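Local coordinates for protein phosphoribosylaminoimidazole-succinocarboxamide synthase (Thermotoga maritima, PDB 1KUT) that catalyses the ATP-dependent joining of L-aspartate to a carboxylated aminoimidazole ribonucleotide, giving SAICAR in the de novo purine pathway, at residues C43-A48 with E219-C224; T37-I42 with K215-V220; V95-G100 with L110-I115; V84-K89 with K150-L155; L63-Y66 with L72-I75. All blocks are in the same frame, centred on the assembly; numbering follows the deposited sequence.

Overall arrangement
Contacts 1 and 2 are successive turns of one interface, between helix 39-55 and helix 214-229; their centres lie 8 Å apart, and Cys43 SG touches Tyr217 CD2 at 3.6 Å. Contact 5 belongs to the five-stranded antiparallel sheet that packs against helix 39-55, its centre 15 Å from that of contact 1, where Tyr66 lies on Ala48. Contacts 3 and 4 share the other sheet and meet in a salt bridge between Arg87 NE and Glu112 OE1, 2.6 Å long. Contact 3, about 27 Å from contact 1 between centres, faces the second subunit of the dimer. Contacts 3 and 5 are 31 Å apart between centres, on opposite sides of the chain's centre.

Contact 1 (C43-A48 with E219-C224); sequences CAETTA and EVLELC
Cys43 O, on the helix that meets Leu221 through Thr46, is gripped twice by Thr47: by the backbone N in the ordinary helical bond, and by OG1 at 2.7 Å from the opposite face of the carbonyl plane. Thr47 OG1 is itself held by Ile187 N, so the buried hydroxyl spans helix 39-55 and the loop beside it. The contact proper lies on another side of the same helix. There Thr46 CG2 presses against Leu221 CD1 at 3.4 Å, closer than carbons usually pack, with Leu221 CB 3.7 Å from the same methyl. Leu221 has CG anti to the backbone N (chi1 -179°), which carries both its methyls across to Glu45. The helices run in roughly the same direction, their local axes 9.5 Å apart and inclined by 34°, and helix 39-55 is packed between helix 214-229 and the sheet that includes strands 16-21 and 63-67. Glu45 stretches its fully extended chain across the leucine at about a right angle. Its CG lies 3.7 Å from Leu221 CD1, while OE2 comes to 3.6 Å from Leu221 CD2. The carboxylate finds its charge partner in Arg225, one turn further along the helix of Leu221, so apolar contact and salt bridge join the same two helices. Further on, Thr46 CB approaches Cys224 SG loosely, at 4.5 Å.

Contact 2 (T37-I42 with K215-V220); sequences TGKGSI and KKYREV
The ring of Tyr217 has the aliphatic chain of Lys39 over one face, with CG 4.3 Å above the plane and displaced toward the rim, and Ile42 CG2 at its edge, near the plane. Further along the lysine, Lys39 CE lies 3.9 Å from Tyr217 CE2. The second flat group, the guanidinium of Arg218, folds back on its own helix, with Lys215 CA beneath one face. Lys39 bends at chi2 (-94°), and this turn takes its chain obliquely across the ring. Both polar ends then go to one residue: Lys39 NZ forms a salt bridge with Asp190, and Tyr217 OH bonds to the other oxygen of that carboxylate. Ile42 is the apolar centre of the contact. Its CG2, anti to the backbone N, meets Tyr217 CB at 3.5 Å, while CD1, at the end of the other branch, meets Arg218 CG at 3.7 Å. With an alanine at Ile42 both of these branches are gone, and a gap would probably open between the helices, with Tyr217 and the Arg218 stem less firmly placed. Arg218 NH1 pairs with Asp212, just before helix 214-229, while its aliphatic stem packs on Ile42. Gly38 is the N-cap of helix 39-55, and the arrangement is a helix-helix interface in which the opening turns of helices 39-55 and 214-229 lie side by side.

Contact 3 (V95-G100 with L110-I115); sequences VRRYGG and LVEFFI
Arg97 and Glu112 meet end-on in a two-pronged salt bridge, the tight part of this contact. Arg97 NH1 gives a hydrogen bond of 2.6 Å to Glu112 OE2, almost straight at 171°, and Arg97 NH2 gives one of 2.9 Å to Glu112 OE1. Each oxygen uses its syn lone pair, and the guanidinium and carboxylate planes are only 15° apart, so turning either group would probably cost one bond. Tyr98 CE2 lies 3.5 Å above one face of the guanidinium. Arg87 also holds Glu112 OE1 through its NE, so the carboxylate has two cationic partners, and Arg97 NE bonds to Ser93 O.

Away from this pair the contact is loose. The two backbones stay about 13 Å apart at their nearest CA atoms; Phe114 CZ comes no closer than 4.4 Å to Arg97 NH2, and Tyr98 OH remains 4.2 Å from Glu112 OE2. That hydroxyl bonds instead to Met124 O of the second subunit; the helix ends at Tyr98, and Gly99 leads on to the exposed Gly100. This is a bidentate salt bridge, its carboxylate buried and its arginine partly exposed, tying a short helix to the six-stranded sheet beside the second subunit.

Contact 4 (V84-K89 with K150-L155); sequences VVVRLK and KITLAL
Strand 78-87 passes helix 138-160 with Val86 CA 7.1 Å from Thr152 CA, and the chain turns a corner at Leu88, whose side chain still points to the helix. Thr152 is the helix residue that meets both Val86 and Leu88. Val86 slides past it in the opposite direction: its CG2 lies 3.3 Å from Thr152 OG1, and its CG1 lies 3.5 Å from Thr152 CG2. The valine has CG1 anti to the backbone N (chi1 -180°), which sets both methyls against the hydroxyl oxygen, with CG1 also reaching the threonine methyl. Leu88 comes to the same methyl tip to tip, its CD1 3.7 Å from Thr152 CG2. Pro109 and Lys156 also touch this leucine, and Ala148 packs on Val86 from the preceding turn of the helix.

Val86 and Leu88 point to the helix, while Val85 and Arg87 point from the other face of the sheet. There Val85 CG1 lies over the centre of one face of the Arg87 guanidinium, 3.9 Å above its plane. No hydrogen bond crosses the contact. Thr152 OG1 instead gives one to Ala148 O and another joins it to the hydroxyl of Tyr171, so the buried polar atom is satisfied, and the oxygen, already bonded, can lie against the valine methyls without needing a partner from the strand.

Contact 5 (L63-Y66 with L72-I75); sequences LVEY and LKVI
A beta hairpin of strands 63-67 and 71-74 carries a classic bulge here, where Val64 and Glu65 both face Lys73. Lys73 O accepts two backbone bonds, from Val64 N at 2.6 Å and from Glu65 N at 3.2 Å, the latter in the carbonyl plane on a lone pair. Lys73 N answers with a bond to Glu65 O at 2.8 Å. On the face with Glu65, the extended Lys73 chain runs over the bulge, its CE 3.7 Å from Val64 CG1, and NZ makes a long salt bridge of 3.9 Å to Glu65 OE1. The same amine forms a cation-pi contact with Tyr16. An alanine in place of Lys73 would probably cost Glu65 this distant charge partner and Tyr16 its cation, and uncover the Val64 side chain. Next to the lysine chain, Val64 CG2 packs tightly on Ile75 CG2 at 3.4 Å.

The other face is apolar and lies against helix 39-55. Leu63 CD1 crosses to Leu72 CG at 3.6 Å, roughly at a right angle, and the ring atom Tyr66 CD1 lies 3.6 Å from Leu72 CD1. The arrangement is that of a bulged antiparallel hairpin closing one end of the five-stranded sheet, with strand 63-67 outermost within the chain.

Contact 1 (C43-A48 with E219-C224)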
# COMPACT_ATOMS: atom_id res chain seq x y z
N CYS B 43 21.19 -3.62 21.89
CA CYS B 43 20.64 -3.93 20.58
C CYS B 43 21.67 -4.60 19.66
O CYS B 43 21.34 -5.53 18.92
CB CYS B 43 20.08 -2.65 19.94
SG CYS B 43 18.52 -2.06 20.73
N ALA B 44 22.91 -4.15 19.71
CA ALA B 44 23.96 -4.73 18.89
C ALA B 44 24.06 -6.21 19.21
O ALA B 44 24.05 -7.05 18.31
CB ALA B 44 25.31 -4.04 19.17
N GLU B 45 24.13 -6.54 20.49
CA GLU B 45 24.25 -7.95 20.87
C GLU B 45 23.02 -8.81 20.58
O GLU B 45 23.16 -9.95 20.15
CB GLU B 45 24.65 -8.08 22.33
CG GLU B 45 24.83 -9.51 22.78
CD GLU B 45 25.23 -9.61 24.24
OE1 GLU B 45 25.36 -10.75 24.74
OE2 GLU B 45 25.43 -8.53 24.88
N THR B 46 21.80 -8.31 20.81
CA THR B 46 20.66 -9.16 20.52
C THR B 46 20.55 -9.32 18.99
O THR B 46 20.12 -10.35 18.51
CB THR B 46 19.33 -8.64 21.17
OG1 THR B 46 18.52 -7.96 20.22
CG2 THR B 46 19.63 -7.73 22.34
N THR B 47 20.98 -8.32 18.24
CA THR B 47 20.95 -8.44 16.78
C THR B 47 21.89 -9.57 16.36
O THR B 47 21.51 -10.44 15.58
CB THR B 47 21.43 -7.13 16.09
OG1 THR B 47 20.51 -6.08 16.37
CG2 THR B 47 21.54 -7.31 14.57
N ALA B 48 23.12 -9.55 16.89
CA ALA B 48 24.14 -10.55 16.58
C ALA B 48 23.75 -11.97 16.96
O ALA B 48 24.11 -12.93 16.29
CB ALA B 48 25.43 -10.19 17.26
N GLU B 219 15.53 -7.23 29.18
CA GLU B 219 14.81 -8.50 29.23
C GLU B 219 14.94 -9.28 27.92
O GLU B 219 15.20 -10.49 27.93
CB GLU B 219 13.32 -8.26 29.58
CG GLU B 219 13.08 -7.95 31.06
CD GLU B 219 11.60 -7.71 31.41
OE1 GLU B 219 11.31 -7.41 32.60
OE2 GLU B 219 10.74 -7.81 30.51
N VAL B 220 14.77 -8.61 26.79
CA VAL B 220 14.92 -9.28 25.49
C VAL B 220 16.32 -9.90 25.37
O VAL B 220 16.46 -11.08 25.05
CB VAL B 220 14.70 -8.31 24.30
CG1 VAL B 220 15.05 -9.00 22.99
CG2 VAL B 220 13.25 -7.86 24.28
N LEU B 221 17.35 -9.10 25.63
CA LEU B 221 18.71 -9.62 25.54
C LEU B 221 18.91 -10.88 26.39
O LEU B 221 19.30 -11.92 25.86
CB LEU B 221 19.74 -8.56 25.98
CG LEU B 221 21.21 -9.00 25.89
CD1 LEU B 221 21.51 -9.51 24.48
CD2 LEU B 221 22.14 -7.83 26.23
N GLU B 222 18.62 -10.78 27.69
CA GLU B 222 18.80 -11.93 28.59
C GLU B 222 18.08 -13.14 28.01
O GLU B 222 18.57 -14.26 28.04
CB GLU B 222 18.22 -11.63 29.97
CG GLU B 222 18.66 -10.29 30.55
CD GLU B 222 18.05 -10.00 31.93
OE1 GLU B 222 16.80 -10.08 32.07
OE2 GLU B 222 18.83 -9.70 32.86
N LEU B 223 16.90 -12.89 27.48
CA LEU B 223 16.09 -13.92 26.87
C LEU B 223 16.86 -14.56 25.71
O LEU B 223 16.98 -15.78 25.63
CB LEU B 223 14.79 -13.30 26.39
CG LEU B 223 13.78 -14.16 25.66
CD1 LEU B 223 12.44 -13.47 25.72
CD2 LEU B 223 14.22 -14.37 24.23
N CYS B 224 17.40 -13.74 24.82
CA CYS B 224 18.15 -14.25 23.68
C CYS B 224 19.40 -14.99 24.13
O CYS B 224 19.76 -16.02 23.55
CB CYS B 224 18.50 -13.11 22.72
SG CYS B 224 17.04 -12.46 21.83

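Contact 2 (T37-I42 with K215-V220)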
# COMPACT_ATOMS: atom_id res chain seq x y z
N THR B 37 21.10 5.14 28.31
CA THR B 37 22.48 4.68 28.43
C THR B 37 22.68 3.18 28.24
O THR B 37 22.00 2.37 28.86
CB THR B 37 23.06 5.07 29.82
OG1 THR B 37 24.36 4.49 29.99
CG2 THR B 37 22.14 4.58 30.94
N GLY B 38 23.63 2.83 27.37
CA GLY B 38 23.94 1.43 27.11
C GLY B 38 22.94 0.66 26.27
O GLY B 38 23.02 -0.55 26.15
N LYS B 39 21.99 1.37 25.69
CA LYS B 39 20.97 0.76 24.86
C LYS B 39 21.54 0.27 23.50
O LYS B 39 21.05 -0.73 22.94
CB LYS B 39 19.84 1.79 24.68
CG LYS B 39 18.70 1.40 23.75
CD LYS B 39 18.96 1.91 22.36
CE LYS B 39 17.73 1.80 21.50
NZ LYS B 39 18.03 2.28 20.13
N GLY B 40 22.57 0.94 23.00
CA GLY B 40 23.18 0.53 21.74
C GLY B 40 23.87 -0.81 21.84
O GLY B 40 23.79 -1.64 20.93
N SER B 41 24.55 -1.04 22.96
CA SER B 41 25.26 -2.30 23.21
C SER B 41 24.27 -3.45 23.30
O SER B 41 24.54 -4.56 22.84
CB SER B 41 26.03 -2.18 24.52
OG SER B 41 26.68 -0.91 24.59
N ILE B 42 23.13 -3.16 23.91
CA ILE B 42 22.07 -4.14 24.09
C ILE B 42 21.52 -4.59 22.74
O ILE B 42 21.42 -5.78 22.47
CB ILE B 42 20.93 -3.53 24.97
CG1 ILE B 42 21.30 -3.68 26.45
CG2 ILE B 42 19.59 -4.19 24.66
CD1 ILE B 42 20.29 -3.08 27.41
N LYS B 215 14.34 -1.31 30.29
CA LYS B 215 13.99 -2.61 30.86
C LYS B 215 13.57 -3.69 29.86
O LYS B 215 14.00 -4.84 29.97
CB LYS B 215 12.91 -2.46 31.93
CG LYS B 215 12.65 -3.78 32.65
CD LYS B 215 12.23 -3.57 34.08
CE LYS B 215 12.33 -4.88 34.85
NZ LYS B 215 12.11 -4.68 36.31
N LYS B 216 12.72 -3.34 28.89
CA LYS B 216 12.29 -4.33 27.91
C LYS B 216 13.49 -4.83 27.12
O LYS B 216 13.58 -6.02 26.80
CB LYS B 216 11.24 -3.76 26.94
CG LYS B 216 11.79 -2.88 25.83
CD LYS B 216 10.71 -2.56 24.79
CE LYS B 216 11.24 -1.63 23.69
NZ LYS B 216 10.17 -1.22 22.72
N TYR B 217 14.42 -3.93 26.80
CA TYR B 217 15.62 -4.29 26.05
C TYR B 217 16.48 -5.26 26.85
O TYR B 217 16.95 -6.27 26.32
CB TYR B 217 16.46 -3.05 25.71
CG TYR B 217 15.78 -2.09 24.77
CD1 TYR B 217 14.81 -1.19 25.24
CD2 TYR B 217 16.08 -2.08 23.41
CE1 TYR B 217 14.16 -0.31 24.37
CE2 TYR B 217 15.44 -1.20 22.52
CZ TYR B 217 14.48 -0.32 23.01
OH TYR B 217 13.84 0.55 22.16
N ARG B 218 16.69 -4.95 28.13
CA ARG B 218 17.49 -5.81 28.97
C ARG B 218 16.85 -7.19 29.01
O ARG B 218 17.55 -8.20 28.86
CB ARG B 218 17.61 -5.24 30.39
CG ARG B 218 18.43 -3.95 30.50
CD ARG B 218 18.78 -3.63 31.95
NE ARG B 218 17.60 -3.66 32.81
CZ ARG B 218 16.85 -2.60 33.12
NH1 ARG B 218 17.15 -1.39 32.65
NH2 ARG B 218 15.78 -2.76 33.89
N GLU B 219 15.53 -7.23 29.18
CA GLU B 219 14.81 -8.50 29.23
C GLU B 219 14.94 -9.28 27.92
O GLU B 219 15.20 -10.49 27.93
CB GLU B 219 13.32 -8.26 29.58
CG GLU B 219 13.08 -7.95 31.06
CD GLU B 219 11.60 -7.71 31.41
OE1 GLU B 219 11.31 -7.41 32.60
OE2 GLU B 219 10.74 -7.81 30.51
N VAL B 220 14.77 -8.61 26.79
CA VAL B 220 14.92 -9.28 25.49
C VAL B 220 16.32 -9.90 25.37
O VAL B 220 16.46 -11.08 25.05
CB VAL B 220 14.70 -8.31 24.30
CG1 VAL B 220 15.05 -9.00 22.99
CG2 VAL B 220 13.25 -7.86 24.28

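Contact 3 (V95-G100 with L110-I115)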
# COMPACT_ATOMS: atom_id res chain seq x y z
N VAL B 95 -4.07 -1.67 13.09
CA VAL B 95 -5.40 -1.50 13.67
C VAL B 95 -5.94 -0.12 13.33
O VAL B 95 -7.14 0.07 13.13
CB VAL B 95 -5.38 -1.72 15.19
CG1 VAL B 95 -5.20 -3.20 15.50
CG2 VAL B 95 -4.25 -0.91 15.83
N ARG B 96 -5.05 0.86 13.22
CA ARG B 96 -5.47 2.21 12.89
C ARG B 96 -5.93 2.36 11.44
O ARG B 96 -6.62 3.32 11.09
CB ARG B 96 -4.34 3.20 13.19
CG ARG B 96 -3.88 3.18 14.65
CD ARG B 96 -3.12 4.44 15.00
NE ARG B 96 -1.89 4.59 14.23
CZ ARG B 96 -0.75 3.95 14.49
NH1 ARG B 96 -0.66 3.10 15.52
NH2 ARG B 96 0.31 4.16 13.71
N ARG B 97 -5.56 1.41 10.59
CA ARG B 97 -5.95 1.49 9.18
C ARG B 97 -7.13 0.58 8.82
O ARG B 97 -7.99 0.95 8.03
CB ARG B 97 -4.78 1.10 8.27
CG ARG B 97 -3.68 2.13 8.12
CD ARG B 97 -2.55 1.55 7.29
NE ARG B 97 -1.76 0.62 8.08
CZ ARG B 97 -1.14 -0.45 7.59
NH1 ARG B 97 -1.21 -0.72 6.29
NH2 ARG B 97 -0.42 -1.22 8.40
N TYR B 98 -7.16 -0.60 9.43
CA TYR B 98 -8.19 -1.58 9.12
C TYR B 98 -9.05 -2.01 10.30
O TYR B 98 -9.91 -2.88 10.14
CB TYR B 98 -7.51 -2.80 8.52
CG TYR B 98 -6.50 -2.45 7.46
CD1 TYR B 98 -6.88 -1.72 6.34
CD2 TYR B 98 -5.16 -2.81 7.59
CE1 TYR B 98 -5.96 -1.36 5.36
CE2 TYR B 98 -4.22 -2.46 6.61
CZ TYR B 98 -4.62 -1.73 5.50
OH TYR B 98 -3.72 -1.37 4.51
N GLY B 99 -8.82 -1.42 11.47
CA GLY B 99 -9.60 -1.81 12.63
C GLY B 99 -9.18 -3.19 13.14
O GLY B 99 -8.13 -3.72 12.77
N GLY B 100 -10.02 -3.79 13.98
CA GLY B 100 -9.70 -5.11 14.51
C GLY B 100 -9.30 -5.06 15.97
O GLY B 100 -9.30 -3.99 16.59
N LEU B 110 1.16 -11.60 7.39
CA LEU B 110 0.99 -10.52 6.42
C LEU B 110 2.29 -9.74 6.21
O LEU B 110 2.92 -9.29 7.18
CB LEU B 110 -0.12 -9.59 6.89
CG LEU B 110 -0.35 -8.35 6.04
CD1 LEU B 110 -0.90 -8.73 4.66
CD2 LEU B 110 -1.30 -7.45 6.77
N VAL B 111 2.68 -9.60 4.94
CA VAL B 111 3.88 -8.86 4.56
C VAL B 111 3.48 -7.55 3.90
O VAL B 111 2.70 -7.55 2.95
CB VAL B 111 4.71 -9.63 3.52
CG1 VAL B 111 6.04 -8.92 3.32
CG2 VAL B 111 4.92 -11.06 3.97
N GLU B 112 4.03 -6.43 4.39
CA GLU B 112 3.76 -5.09 3.87
C GLU B 112 5.05 -4.36 3.51
O GLU B 112 6.04 -4.44 4.25
CB GLU B 112 3.05 -4.22 4.91
CG GLU B 112 1.65 -4.62 5.30
CD GLU B 112 0.95 -3.53 6.12
OE1 GLU B 112 1.32 -3.29 7.30
OE2 GLU B 112 0.02 -2.89 5.58
N PHE B 113 5.05 -3.63 2.40
CA PHE B 113 6.23 -2.86 2.04
C PHE B 113 6.00 -1.37 2.26
O PHE B 113 4.91 -0.85 2.05
CB PHE B 113 6.63 -3.07 0.58
CG PHE B 113 7.19 -4.43 0.29
CD1 PHE B 113 6.35 -5.53 0.10
CD2 PHE B 113 8.57 -4.61 0.18
CE1 PHE B 113 6.88 -6.79 -0.18
CE2 PHE B 113 9.11 -5.87 -0.10
CZ PHE B 113 8.26 -6.96 -0.28
N PHE B 114 7.04 -0.69 2.70
CA PHE B 114 7.00 0.74 2.95
C PHE B 114 8.26 1.36 2.37
O PHE B 114 9.38 0.91 2.65
CB PHE B 114 6.97 1.02 4.44
CG PHE B 114 5.68 0.65 5.09
CD1 PHE B 114 4.65 1.58 5.18
CD2 PHE B 114 5.50 -0.62 5.64
CE1 PHE B 114 3.44 1.25 5.81
CE2 PHE B 114 4.30 -0.97 6.26
CZ PHE B 114 3.27 -0.03 6.35
N ILE B 115 8.09 2.39 1.57
CA ILE B 115 9.24 3.07 1.02
C ILE B 115 9.85 3.83 2.17
O ILE B 115 9.19 4.67 2.79
CB ILE B 115 8.83 4.06 -0.07
CG1 ILE B 115 8.43 3.26 -1.32
CG2 ILE B 115 9.99 5.05 -0.37
CD1 ILE B 115 8.15 4.14 -2.52

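Contact 4 (V84-K89 with K150-L155)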
# COMPACT_ATOMS: atom_id res chain seq x y z
N VAL B 84 10.39 -3.75 5.18
CA VAL B 84 9.48 -4.86 4.95
C VAL B 84 8.95 -5.32 6.31
O VAL B 84 9.71 -5.79 7.16
CB VAL B 84 10.20 -6.05 4.26
CG1 VAL B 84 9.16 -7.07 3.80
CG2 VAL B 84 11.05 -5.56 3.10
N VAL B 85 7.64 -5.21 6.49
CA VAL B 85 7.02 -5.58 7.74
C VAL B 85 6.20 -6.85 7.63
O VAL B 85 5.42 -7.02 6.69
CB VAL B 85 6.10 -4.44 8.22
CG1 VAL B 85 5.43 -4.81 9.54
CG2 VAL B 85 6.91 -3.15 8.37
N VAL B 86 6.38 -7.75 8.60
CA VAL B 86 5.61 -8.97 8.62
C VAL B 86 4.75 -8.91 9.87
O VAL B 86 5.25 -8.63 10.98
CB VAL B 86 6.51 -10.22 8.67
CG1 VAL B 86 5.65 -11.47 8.70
CG2 VAL B 86 7.42 -10.25 7.46
N ARG B 87 3.45 -9.14 9.71
CA ARG B 87 2.57 -9.11 10.86
C ARG B 87 2.01 -10.49 11.11
O ARG B 87 1.58 -11.17 10.19
CB ARG B 87 1.42 -8.13 10.62
CG ARG B 87 1.88 -6.69 10.45
CD ARG B 87 0.75 -5.80 10.01
NE ARG B 87 1.26 -4.51 9.57
CZ ARG B 87 1.73 -3.57 10.38
NH1 ARG B 87 1.76 -3.76 11.69
NH2 ARG B 87 2.19 -2.43 9.87
N LEU B 88 2.04 -10.89 12.38
CA LEU B 88 1.52 -12.17 12.81
C LEU B 88 0.26 -11.89 13.62
O LEU B 88 -0.65 -12.72 13.69
CB LEU B 88 2.55 -12.88 13.70
CG LEU B 88 3.40 -14.00 13.09
CD1 LEU B 88 3.82 -13.65 11.70
CD2 LEU B 88 4.61 -14.25 13.97
N LYS B 89 0.22 -10.71 14.23
CA LYS B 89 -0.92 -10.30 15.04
C LYS B 89 -1.25 -8.86 14.73
O LYS B 89 -0.36 -8.08 14.38
CB LYS B 89 -0.62 -10.45 16.53
CG LYS B 89 -0.34 -11.88 16.98
CD LYS B 89 -0.34 -11.99 18.50
CE LYS B 89 0.07 -13.38 18.98
NZ LYS B 89 -0.70 -14.48 18.34
N LYS B 150 10.04 -16.42 6.02
CA LYS B 150 10.91 -17.48 6.51
C LYS B 150 11.54 -17.04 7.84
O LYS B 150 11.43 -17.72 8.86
CB LYS B 150 12.03 -17.73 5.49
CG LYS B 150 13.03 -18.80 5.91
CD LYS B 150 12.74 -20.12 5.23
CE LYS B 150 12.73 -19.92 3.73
NZ LYS B 150 13.94 -19.13 3.34
N ILE B 151 12.21 -15.90 7.80
CA ILE B 151 12.87 -15.35 8.98
C ILE B 151 11.88 -15.15 10.12
O ILE B 151 12.16 -15.48 11.26
CB ILE B 151 13.52 -13.99 8.65
CG1 ILE B 151 14.68 -14.18 7.69
CG2 ILE B 151 14.01 -13.31 9.93
CD1 ILE B 151 15.22 -12.86 7.14
N THR B 152 10.72 -14.59 9.79
CA THR B 152 9.69 -14.32 10.77
C THR B 152 9.25 -15.58 11.48
O THR B 152 9.12 -15.59 12.71
CB THR B 152 8.49 -13.64 10.11
OG1 THR B 152 8.94 -12.44 9.47
CG2 THR B 152 7.43 -13.29 11.13
N LEU B 153 9.03 -16.65 10.73
CA LEU B 153 8.63 -17.91 11.33
C LEU B 153 9.79 -18.51 12.15
O LEU B 153 9.60 -19.00 13.27
CB LEU B 153 8.16 -18.89 10.25
CG LEU B 153 6.65 -18.91 9.94
CD1 LEU B 153 5.93 -17.68 10.54
CD2 LEU B 153 6.45 -18.98 8.43
N ALA B 154 11.00 -18.47 11.61
CA ALA B 154 12.16 -19.00 12.32
C ALA B 154 12.32 -18.28 13.66
O ALA B 154 12.62 -18.91 14.67
CB ALA B 154 13.42 -18.81 11.50
N LEU B 155 12.12 -16.96 13.65
CA LEU B 155 12.25 -16.15 14.86
C LEU B 155 11.09 -16.41 15.80
O LEU B 155 11.24 -16.38 17.03
CB LEU B 155 12.31 -14.66 14.52
CG LEU B 155 13.62 -14.14 13.94
CD1 LEU B 155 13.53 -12.63 13.73
CD2 LEU B 155 14.74 -14.47 14.92

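Contact 5 (L63-Y66 with L72-I75)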
# COMPACT_ATOMS: atom_id res chain seq x y z
N LEU B 63 25.63 -10.00 8.90
CA LEU B 63 26.51 -10.10 10.07
C LEU B 63 27.74 -10.97 9.85
O LEU B 63 27.64 -12.14 9.46
CB LEU B 63 25.76 -10.65 11.29
CG LEU B 63 26.64 -11.06 12.50
CD1 LEU B 63 27.30 -9.81 13.10
CD2 LEU B 63 25.79 -11.77 13.58
N VAL B 64 28.92 -10.39 10.11
CA VAL B 64 30.13 -11.19 10.01
C VAL B 64 30.47 -11.60 11.45
O VAL B 64 30.73 -12.77 11.70
CB VAL B 64 31.29 -10.42 9.36
CG1 VAL B 64 32.58 -11.29 9.40
CG2 VAL B 64 30.92 -10.05 7.91
N GLU B 65 30.44 -10.65 12.38
CA GLU B 65 30.72 -10.96 13.78
C GLU B 65 30.39 -9.81 14.71
O GLU B 65 30.25 -8.66 14.26
CB GLU B 65 32.19 -11.37 13.99
CG GLU B 65 33.23 -10.26 13.82
CD GLU B 65 34.63 -10.68 14.32
OE1 GLU B 65 35.64 -10.22 13.75
OE2 GLU B 65 34.71 -11.47 15.31
N TYR B 66 30.25 -10.10 16.00
CA TYR B 66 29.94 -9.08 16.99
C TYR B 66 31.22 -8.56 17.62
O TYR B 66 32.06 -9.33 18.07
CB TYR B 66 29.01 -9.66 18.06
CG TYR B 66 28.76 -8.76 19.27
CD1 TYR B 66 28.43 -7.41 19.11
CD2 TYR B 66 28.81 -9.28 20.56
CE1 TYR B 66 28.17 -6.60 20.23
CE2 TYR B 66 28.54 -8.49 21.67
CZ TYR B 66 28.22 -7.15 21.50
OH TYR B 66 27.93 -6.39 22.61
N LEU B 72 29.02 -4.06 15.02
CA LEU B 72 28.84 -5.30 14.27
C LEU B 72 29.68 -5.24 13.00
O LEU B 72 29.63 -4.25 12.25
CB LEU B 72 27.37 -5.47 13.87
CG LEU B 72 26.56 -6.59 14.50
CD1 LEU B 72 26.72 -6.58 16.00
CD2 LEU B 72 25.10 -6.41 14.13
N LYS B 73 30.48 -6.27 12.76
CA LYS B 73 31.26 -6.28 11.54
C LYS B 73 30.31 -6.89 10.51
O LYS B 73 29.87 -8.04 10.64
CB LYS B 73 32.51 -7.13 11.71
CG LYS B 73 33.45 -7.10 10.50
CD LYS B 73 34.60 -8.06 10.78
CE LYS B 73 35.21 -8.63 9.51
NZ LYS B 73 36.07 -9.83 9.86
N VAL B 74 29.98 -6.10 9.49
CA VAL B 74 29.06 -6.55 8.47
C VAL B 74 29.65 -6.51 7.08
O VAL B 74 30.65 -5.84 6.84
CB VAL B 74 27.78 -5.70 8.47
CG1 VAL B 74 27.05 -5.86 9.79
CG2 VAL B 74 28.13 -4.24 8.23
N ILE B 75 29.02 -7.23 6.16
CA ILE B 75 29.44 -7.25 4.77
C ILE B 75 28.66 -6.14 4.07
O ILE B 75 27.46 -5.98 4.29
CB ILE B 75 29.08 -8.57 4.07
CG1 ILE B 75 27.57 -8.77 4.10
CG2 ILE B 75 29.78 -9.74 4.73
CD1 ILE B 75 27.08 -9.97 3.31